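Local coordinates for protein acetylxylan esterase (Geobacillus stearothermophilus, PDB 4JHL) that removes acetyl side groups from the xylose backbone units of xylan and xylo-oligosaccharides, working as a ring-shaped homooctamer, at residues K8-G13 and R55-G60; A47-L52 and G212-R217. One frame throughout, in Å; residues are numbered along the deposited sequence.

Interaction 1 lies within the fold, where strands 8-13 and 55-58 pair in the central parallel sheet and their C-terminal ends run toward the probable catalytic site. Interaction 2 is more peripheral and only partly buried: residues 212-217 near the C-terminus fold back over the end of helix 37-48 and the turn that follows it. The two are joined through the chain, since helix 37-48 leads into strand 55-58 and also packs against one face of the paired strands. Their chemistry differs accordingly. Backbone hydrogen bonds and aliphatic packing hold residues 8-13 to 55-60, whereas 47-52 and 212-217 are held largely by side chains, with an arginine gripping a carboxylate and lying over a tyrosine.

Interaction 1 of 2, residues K8-G13 and R55-G60; sequences KLLFIG and RVVNKG
Leu-9 and Leu-10 of strand 8-13 pair with Val-56 and Val-57 of strand 55-58 in the central parallel sheet of the SGNH hydrolase fold. Leu-9 straddles Val-56, both its bonds going to strand 55-58: its N donates to Arg-55 O (2.8 Å) and its O accepts from Val-57 N (2.9 Å). Phe-11 repeats the pattern with Val-57 O and Lys-59 N. On the face packed by helix 37-48, the Phe-11 ring turns its edge to Val-56, with CG1 in the ring plane 3.7 Å from CD2, while Leu-9 CD1 sits over one ring face. On the opposite face Leu-10 CG rests on Val-57 CB (4.1 Å), and Lys-8 CD reaches Val-57 CG2 (4.0 Å) before its amine ends at Gln-80 O. The Arg-55 guanidinium leads outward to Glu-105 of a second subunit. Asn-58, paired with Phe-11, holds CG anti to its N (chi1 -174°) and closes an Asx turn, OD1 lying 2.8 Å from Gly-60 N and accepting its hydrogen. The strands, joined through helix 37-48, form a beta-alpha-beta crossover, and strand 8-13 leads straight to the probable nucleophile Ser-15, as in GDSL esterases.

Interaction 2 of 2, residues A47-L52 and G212-R217; sequences AVYPEL and GFEWVR
Arg-217 lies over the ring of Tyr-49, its guanidinium plane only 12° from the ring plane. The aliphatic part comes over the face first: CD makes a CH-pi contact, 3.8 Å from the centroid of the Tyr-49 ring. The chain bends at chi3, and beyond that bend the guanidinium passes above the CD1 and CE1 rim and meets Glu-51 end-on. Both terminal nitrogens converge on one carboxylate oxygen, with NH2 of Arg-217 2.9 Å and NH1 3.0 Å from Glu-51 OE2. Carboxylate and guanidinium are nearly coplanar. NH1 also gives a hydrogen bond to Val-48 O (2.9 Å), in the carbonyl plane and on a lone pair, so the arginine ties the last turn of helix 37-48 to the carboxylate beyond it. Tyr-49, the first residue to leave helical geometry there, faces a second helix ending: Gly-212, with positive phi, is the C-prime residue of the Schellman motif that closes helix 197-210. The segment leaving that motif wraps the tyrosine. Its OH accepts a hydrogen bond from Glu-214 N (3.0 Å), and a water links the same hydroxyl to Glu-214 OE1, while OE2 turns to Ser-218. Phe-213 meets Tyr-49 obliquely, their planes at 48°, with CD1 of Phe-213 3.5 Å from Tyr-49 CE2. Having CG anti to the backbone N (chi1 173°), Phe-213 swings its ring alongside helix 37-48, where CE1 touches Val-48 CB at 3.9 Å. The Val-48 side chain is thus lodged between ring and arginine, its CG1 3.8 Å from Arg-217 CD. The CB of Trp-215 points away from residues 47-52; its ring takes part in the interface with a third subunit, meeting Trp-215 and Phe-213 of that neighbouring chain.

Interaction 1 of 2, residues K8-G13 and R55-G60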
ATOM      1  N   LYS A   8     -23.377 -27.085 -17.684  1.00 29.57           N
ATOM      2  CA  LYS A   8     -22.695 -25.788 -17.326  1.00 28.52           C
ATOM      3  C   LYS A   8     -23.796 -24.869 -16.862  1.00 29.25           C
ATOM      4  O   LYS A   8     -24.770 -24.615 -17.593  1.00 25.70           O
ATOM      5  CB  LYS A   8     -21.923 -25.197 -18.453  1.00 29.48           C
ATOM      6  CG  LYS A   8     -21.189 -23.893 -18.119  1.00 30.88           C
ATOM      7  CD  LYS A   8     -20.808 -23.045 -19.252  1.00 32.63           C
ATOM      8  CE  LYS A   8     -19.558 -23.453 -19.926  1.00 33.06           C
ATOM      9  NZ  LYS A   8     -18.838 -22.301 -20.534  1.00 37.11           N
ATOM     10  N   LEU A   9     -23.696 -24.378 -15.614  1.00 24.00           N
ATOM     11  CA  LEU A   9     -24.678 -23.578 -15.017  1.00 22.66           C
ATOM     12  C   LEU A   9     -24.041 -22.161 -14.890  1.00 24.85           C
ATOM     13  O   LEU A   9     -22.978 -22.009 -14.334  1.00 21.78           O
ATOM     14  CB  LEU A   9     -25.083 -24.078 -13.651  1.00 25.51           C
ATOM     15  CG  LEU A   9     -25.810 -23.173 -12.657  1.00 23.18           C
ATOM     16  CD1 LEU A   9     -27.132 -22.652 -13.186  1.00 25.00           C
ATOM     17  CD2 LEU A   9     -25.984 -23.876 -11.310  1.00 23.46           C
ATOM     18  N   LEU A  10     -24.698 -21.135 -15.459  1.00 24.64           N
ATOM     19  CA  LEU A  10     -24.154 -19.791 -15.522  1.00 23.19           C
ATOM     20  C   LEU A  10     -25.142 -18.902 -14.767  1.00 18.80           C
ATOM     21  O   LEU A  10     -26.341 -18.858 -14.969  1.00 21.46           O
ATOM     22  CB  LEU A  10     -24.000 -19.332 -16.952  1.00 23.78           C
ATOM     23  CG  LEU A  10     -23.374 -17.960 -17.170  1.00 23.35           C
ATOM     24  CD1 LEU A  10     -22.649 -17.935 -18.480  1.00 25.63           C
ATOM     25  CD2 LEU A  10     -24.446 -16.890 -17.094  1.00 24.05           C
ATOM     26  N   PHE A  11     -24.583 -18.160 -13.766  1.00 19.23           N
ATOM     27  CA  PHE A  11     -25.332 -17.249 -12.995  1.00 18.14           C
ATOM     28  C   PHE A  11     -24.988 -15.824 -13.452  1.00 17.30           C
ATOM     29  O   PHE A  11     -23.855 -15.495 -13.676  1.00 18.72           O
ATOM     30  CB  PHE A  11     -24.959 -17.275 -11.490  1.00 17.79           C
ATOM     31  CG  PHE A  11     -25.440 -18.504 -10.742  1.00 18.61           C
ATOM     32  CD1 PHE A  11     -26.613 -18.475 -10.080  1.00 18.13           C
ATOM     33  CD2 PHE A  11     -24.667 -19.640 -10.693  1.00 20.47           C
ATOM     34  CE1 PHE A  11     -27.104 -19.570  -9.379  1.00 20.77           C
ATOM     35  CE2 PHE A  11     -25.122 -20.714  -9.925  1.00 19.61           C
ATOM     36  CZ  PHE A  11     -26.336 -20.665  -9.315  1.00 19.11           C
ATOM     37  N   ILE A  12     -26.029 -14.994 -13.539  1.00 18.80           N
ATOM     38  CA  ILE A  12     -25.873 -13.577 -13.954  1.00 18.94           C
ATOM     39  C   ILE A  12     -26.792 -12.753 -13.105  1.00 17.26           C
ATOM     40  O   ILE A  12     -27.848 -13.159 -12.625  1.00 17.81           O
ATOM     41  CB  ILE A  12     -25.990 -13.380 -15.491  1.00 20.09           C
ATOM     42  CG1 ILE A  12     -25.408 -12.014 -15.945  1.00 19.81           C
ATOM     43  CG2 ILE A  12     -27.388 -13.627 -15.958  1.00 18.75           C
ATOM     44  CD1 ILE A  12     -25.167 -11.940 -17.463  1.00 20.87           C
ATOM     45  N   GLY A  13     -26.328 -11.489 -12.905  1.00 16.64           N
ATOM     46  CA  GLY A  13     -27.025 -10.576 -12.025  1.00 16.47           C
ATOM     47  C   GLY A  13     -26.099  -9.410 -11.618  1.00 15.80           C
ATOM     48  O   GLY A  13     -25.204  -9.086 -12.357  1.00 15.41           O
ATOM     49  N   ARG A  55     -20.313 -27.651 -14.076  1.00 28.15           N
ATOM     50  CA  ARG A  55     -19.394 -26.534 -14.206  1.00 30.81           C
ATOM     51  C   ARG A  55     -20.234 -25.289 -13.903  1.00 29.50           C
ATOM     52  O   ARG A  55     -21.403 -25.272 -14.262  1.00 28.06           O
ATOM     53  CB  ARG A  55     -18.988 -26.357 -15.572  1.00 35.13           C
ATOM     54  CG  ARG A  55     -18.037 -27.388 -15.967  1.00 42.20           C
ATOM     55  CD  ARG A  55     -17.667 -27.130 -17.361  1.00 37.94           C
ATOM     56  NE  ARG A  55     -17.110 -25.806 -17.494  1.00 37.93           N
ATOM     57  CZ  ARG A  55     -16.149 -25.543 -18.360  1.00 45.51           C
ATOM     58  NH1 ARG A  55     -15.705 -26.532 -19.134  1.00 53.33           N
ATOM     59  NH2 ARG A  55     -15.647 -24.333 -18.481  1.00 40.79           N
ATOM     60  N   VAL A  56     -19.673 -24.301 -13.186  1.00 28.49           N
ATOM     61  CA  VAL A  56     -20.482 -23.165 -12.759  1.00 25.29           C
ATOM     62  C   VAL A  56     -19.681 -21.927 -13.061  1.00 23.12           C
ATOM     63  O   VAL A  56     -18.481 -21.854 -12.832  1.00 23.76           O
ATOM     64  CB  VAL A  56     -20.887 -23.193 -11.278  1.00 24.86           C
ATOM     65  CG1 VAL A  56     -21.690 -21.886 -10.937  1.00 24.86           C
ATOM     66  CG2 VAL A  56     -21.773 -24.388 -10.973  1.00 27.52           C
ATOM     67  N   VAL A  57     -20.338 -20.930 -13.668  1.00 22.02           N
ATOM     68  CA  VAL A  57     -19.712 -19.714 -14.059  1.00 22.84           C
ATOM     69  C   VAL A  57     -20.533 -18.551 -13.390  1.00 21.61           C
ATOM     70  O   VAL A  57     -21.729 -18.583 -13.436  1.00 22.37           O
ATOM     71  CB  VAL A  57     -19.887 -19.517 -15.586  1.00 29.30           C
ATOM     72  CG1 VAL A  57     -19.192 -18.248 -15.998  1.00 33.29           C
ATOM     73  CG2 VAL A  57     -19.290 -20.715 -16.324  1.00 31.41           C
ATOM     74  N   ASN A  58     -19.806 -17.580 -12.841  1.00 21.12           N
ATOM     75  CA  ASN A  58     -20.432 -16.391 -12.237  1.00 19.23           C
ATOM     76  C   ASN A  58     -20.133 -15.178 -13.122  1.00 18.16           C
ATOM     77  O   ASN A  58     -19.020 -14.697 -13.232  1.00 20.03           O
ATOM     78  CB  ASN A  58     -19.913 -16.195 -10.833  1.00 18.69           C
ATOM     79  CG  ASN A  58     -20.605 -15.077 -10.080  1.00 18.98           C
ATOM     80  OD1 ASN A  58     -21.297 -14.241 -10.669  1.00 18.83           O
ATOM     81  ND2 ASN A  58     -20.408 -15.052  -8.776  1.00 16.24           N
ATOM     82  N   LYS A  59     -21.196 -14.660 -13.730  1.00 18.25           N
ATOM     83  CA  LYS A  59     -21.109 -13.498 -14.544  1.00 20.38           C
ATOM     84  C   LYS A  59     -21.801 -12.244 -13.896  1.00 18.34           C
ATOM     85  O   LYS A  59     -22.126 -11.279 -14.594  1.00 20.91           O
ATOM     86  CB  LYS A  59     -21.711 -13.769 -15.924  1.00 21.60           C
ATOM     87  CG  LYS A  59     -20.812 -14.635 -16.806  1.00 22.86           C
ATOM     88  CD  LYS A  59     -19.535 -13.945 -17.161  1.00 26.02           C
ATOM     89  CE  LYS A  59     -18.688 -14.840 -18.126  1.00 32.40           C
ATOM     90  NZ  LYS A  59     -17.495 -14.045 -18.566  1.00 38.52           N
ATOM     91  N   GLY A  60     -21.997 -12.269 -12.586  1.00 18.06           N
ATOM     92  CA  GLY A  60     -22.526 -11.133 -11.830  1.00 16.20           C
ATOM     93  C   GLY A  60     -21.598  -9.918 -12.009  1.00 16.94           C
ATOM     94  O   GLY A  60     -20.358 -10.022 -12.049  1.00 18.32           O
TER

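Interaction 2 of 2, residues A47-L52 and G212-R217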
ATOM      1  N   ALA A  47     -20.451 -30.816  -2.214  1.00 20.53           N
ATOM      2  CA  ALA A  47     -20.467 -31.603  -0.992  1.00 19.34           C
ATOM      3  C   ALA A  47     -21.451 -32.763  -1.045  1.00 24.76           C
ATOM      4  O   ALA A  47     -21.227 -33.804  -0.442  1.00 22.57           O
ATOM      5  CB  ALA A  47     -20.837 -30.746   0.202  1.00 22.30           C
ATOM      6  N   VAL A  48     -22.569 -32.542  -1.727  1.00 22.29           N
ATOM      7  CA  VAL A  48     -23.686 -33.526  -1.687  1.00 22.53           C
ATOM      8  C   VAL A  48     -23.830 -34.303  -3.003  1.00 22.49           C
ATOM      9  O   VAL A  48     -24.232 -35.495  -2.951  1.00 22.59           O
ATOM     10  CB  VAL A  48     -24.982 -32.806  -1.265  1.00 22.73           C
ATOM     11  CG1 VAL A  48     -26.150 -33.821  -1.178  1.00 24.55           C
ATOM     12  CG2 VAL A  48     -24.770 -32.156   0.090  1.00 24.08           C
ATOM     13  N   TYR A  49     -23.451 -33.701  -4.126  1.00 22.01           N
ATOM     14  CA  TYR A  49     -23.457 -34.310  -5.461  1.00 20.19           C
ATOM     15  C   TYR A  49     -22.154 -34.149  -6.171  1.00 20.40           C
ATOM     16  O   TYR A  49     -22.102 -33.693  -7.284  1.00 24.14           O
ATOM     17  CB  TYR A  49     -24.556 -33.657  -6.344  1.00 21.13           C
ATOM     18  CG  TYR A  49     -25.926 -33.689  -5.762  1.00 19.20           C
ATOM     19  CD1 TYR A  49     -26.869 -34.615  -6.276  1.00 24.41           C
ATOM     20  CD2 TYR A  49     -26.400 -32.864  -4.713  1.00 20.27           C
ATOM     21  CE1 TYR A  49     -28.144 -34.678  -5.787  1.00 22.69           C
ATOM     22  CE2 TYR A  49     -27.700 -32.934  -4.250  1.00 21.47           C
ATOM     23  CZ  TYR A  49     -28.605 -33.871  -4.814  1.00 23.25           C
ATOM     24  OH  TYR A  49     -29.887 -33.951  -4.346  1.00 21.41           O
ATOM     25  N   PRO A  50     -21.089 -34.618  -5.548  1.00 23.95           N
ATOM     26  CA  PRO A  50     -19.784 -34.462  -6.211  1.00 27.41           C
ATOM     27  C   PRO A  50     -19.663 -35.117  -7.560  1.00 26.43           C
ATOM     28  O   PRO A  50     -19.030 -34.606  -8.479  1.00 28.41           O
ATOM     29  CB  PRO A  50     -18.829 -35.106  -5.212  1.00 29.86           C
ATOM     30  CG  PRO A  50     -19.620 -35.979  -4.390  1.00 25.42           C
ATOM     31  CD  PRO A  50     -21.011 -35.352  -4.301  1.00 24.12           C
ATOM     32  N   GLU A  51     -20.415 -36.202  -7.748  1.00 25.77           N
ATOM     33  CA  GLU A  51     -20.323 -36.910  -8.972  1.00 24.31           C
ATOM     34  C   GLU A  51     -21.019 -36.244 -10.181  1.00 26.57           C
ATOM     35  O   GLU A  51     -20.747 -36.597 -11.351  1.00 25.94           O
ATOM     36  CB  GLU A  51     -20.819 -38.338  -8.760  1.00 26.63           C
ATOM     37  CG  GLU A  51     -22.284 -38.556  -8.678  1.00 29.77           C
ATOM     38  CD  GLU A  51     -23.008 -37.984  -7.497  1.00 37.31           C
ATOM     39  OE1 GLU A  51     -22.415 -37.602  -6.461  1.00 30.85           O
ATOM     40  OE2 GLU A  51     -24.246 -37.985  -7.603  1.00 43.47           O
ATOM     41  N   LEU A  52     -21.816 -35.220  -9.926  1.00 26.61           N
ATOM     42  CA  LEU A  52     -22.564 -34.557 -10.989  1.00 29.15           C
ATOM     43  C   LEU A  52     -21.692 -33.828 -11.983  1.00 32.26           C
ATOM     44  O   LEU A  52     -22.033 -33.632 -13.152  1.00 32.72           O
ATOM     45  CB  LEU A  52     -23.683 -33.683 -10.407  1.00 34.77           C
ATOM     46  CG  LEU A  52     -24.904 -34.611 -10.059  1.00 42.68           C
ATOM     47  CD1 LEU A  52     -26.176 -33.785  -9.994  1.00 46.95           C
ATOM     48  CD2 LEU A  52     -25.203 -35.876 -10.898  1.00 42.77           C
ATOM     49  N   GLY A 212     -34.390 -28.948  -6.807  1.00 25.50           N
ATOM     50  CA  GLY A 212     -34.671 -30.257  -6.289  1.00 28.30           C
ATOM     51  C   GLY A 212     -33.454 -30.833  -5.552  1.00 30.14           C
ATOM     52  O   GLY A 212     -33.330 -32.057  -5.349  1.00 26.47           O
ATOM     53  N   PHE A 213     -32.561 -29.993  -5.020  1.00 22.95           N
ATOM     54  CA  PHE A 213     -31.520 -30.488  -4.101  1.00 23.20           C
ATOM     55  C   PHE A 213     -32.093 -31.119  -2.899  1.00 20.04           C
ATOM     56  O   PHE A 213     -33.129 -30.676  -2.281  1.00 22.82           O
ATOM     57  CB  PHE A 213     -30.697 -29.235  -3.679  1.00 22.05           C
ATOM     58  CG  PHE A 213     -29.622 -29.437  -2.581  1.00 18.82           C
ATOM     59  CD1 PHE A 213     -28.330 -29.736  -2.885  1.00 20.36           C
ATOM     60  CD2 PHE A 213     -29.969 -29.195  -1.297  1.00 19.66           C
ATOM     61  CE1 PHE A 213     -27.380 -29.785  -1.871  1.00 20.78           C
ATOM     62  CE2 PHE A 213     -29.029 -29.278  -0.266  1.00 19.97           C
ATOM     63  CZ  PHE A 213     -27.744 -29.616  -0.576  1.00 19.46           C
ATOM     64  N   GLU A 214     -31.423 -32.185  -2.443  1.00 21.11           N
ATOM     65  CA  GLU A 214     -31.749 -32.850  -1.185  1.00 19.47           C
ATOM     66  C   GLU A 214     -30.531 -32.682  -0.251  1.00 17.74           C
ATOM     67  O   GLU A 214     -29.420 -32.973  -0.725  1.00 20.42           O
ATOM     68  CB  GLU A 214     -31.858 -34.376  -1.445  1.00 22.08           C
ATOM     69  CG  GLU A 214     -33.063 -34.683  -2.345  1.00 25.71           C
ATOM     70  CD  GLU A 214     -33.290 -36.227  -2.394  1.00 27.31           C
ATOM     71  OE1 GLU A 214     -32.631 -36.894  -3.193  1.00 34.45           O
ATOM     72  OE2 GLU A 214     -34.014 -36.716  -1.504  1.00 36.12           O
ATOM     73  N   TRP A 215     -30.777 -32.270   0.937  1.00 22.15           N
ATOM     74  CA  TRP A 215     -29.701 -32.118   1.950  1.00 21.66           C
ATOM     75  C   TRP A 215     -29.044 -33.440   2.314  1.00 24.77           C
ATOM     76  O   TRP A 215     -27.831 -33.569   2.394  1.00 21.39           O
ATOM     77  CB  TRP A 215     -30.306 -31.444   3.147  1.00 22.31           C
ATOM     78  CG  TRP A 215     -29.426 -31.287   4.360  1.00 19.34           C
ATOM     79  CD1 TRP A 215     -29.562 -31.984   5.544  1.00 22.50           C
ATOM     80  CD2 TRP A 215     -28.372 -30.351   4.576  1.00 20.32           C
ATOM     81  NE1 TRP A 215     -28.653 -31.519   6.487  1.00 21.12           N
ATOM     82  CE2 TRP A 215     -27.891 -30.555   5.906  1.00 19.54           C
ATOM     83  CE3 TRP A 215     -27.815 -29.316   3.812  1.00 22.60           C
ATOM     84  CZ2 TRP A 215     -26.936 -29.732   6.490  1.00 23.36           C
ATOM     85  CZ3 TRP A 215     -26.832 -28.540   4.394  1.00 21.95           C
ATOM     86  CH2 TRP A 215     -26.408 -28.769   5.714  1.00 21.50           C
ATOM     87  N   VAL A 216     -29.885 -34.468   2.448  1.00 23.98           N
ATOM     88  CA  VAL A 216     -29.373 -35.858   2.558  1.00 23.29           C
ATOM     89  C   VAL A 216     -30.144 -36.670   1.466  1.00 24.80           C
ATOM     90  O   VAL A 216     -31.397 -36.691   1.523  1.00 27.72           O
ATOM     91  CB  VAL A 216     -29.705 -36.432   3.928  1.00 25.50           C
ATOM     92  CG1 VAL A 216     -29.301 -37.936   3.908  1.00 29.40           C
ATOM     93  CG2 VAL A 216     -28.973 -35.678   5.029  1.00 27.09           C
ATOM     94  N   ARG A 217     -29.422 -37.178   0.503  1.00 25.10           N
ATOM     95  CA  ARG A 217     -29.988 -37.877  -0.695  1.00 30.29           C
ATOM     96  C   ARG A 217     -30.748 -39.149  -0.325  1.00 40.93           C
ATOM     97  O   ARG A 217     -30.259 -39.919   0.501  1.00 36.60           O
ATOM     98  CB  ARG A 217     -28.902 -38.147  -1.696  1.00 30.22           C
ATOM     99  CG  ARG A 217     -28.498 -36.776  -2.273  1.00 28.66           C
ATOM    100  CD  ARG A 217     -27.278 -36.884  -3.063  1.00 29.08           C
ATOM    101  NE  ARG A 217     -27.444 -37.746  -4.266  1.00 27.99           N
ATOM    102  CZ  ARG A 217     -26.446 -38.008  -5.073  1.00 32.81           C
ATOM    103  NH1 ARG A 217     -25.225 -37.485  -4.854  1.00 30.80           N
ATOM    104  NH2 ARG A 217     -26.651 -38.757  -6.174  1.00 34.11           N
TER
HETATM  105  O   HOH W   1     -31.489 -35.699  -5.195  1.00 29.52           O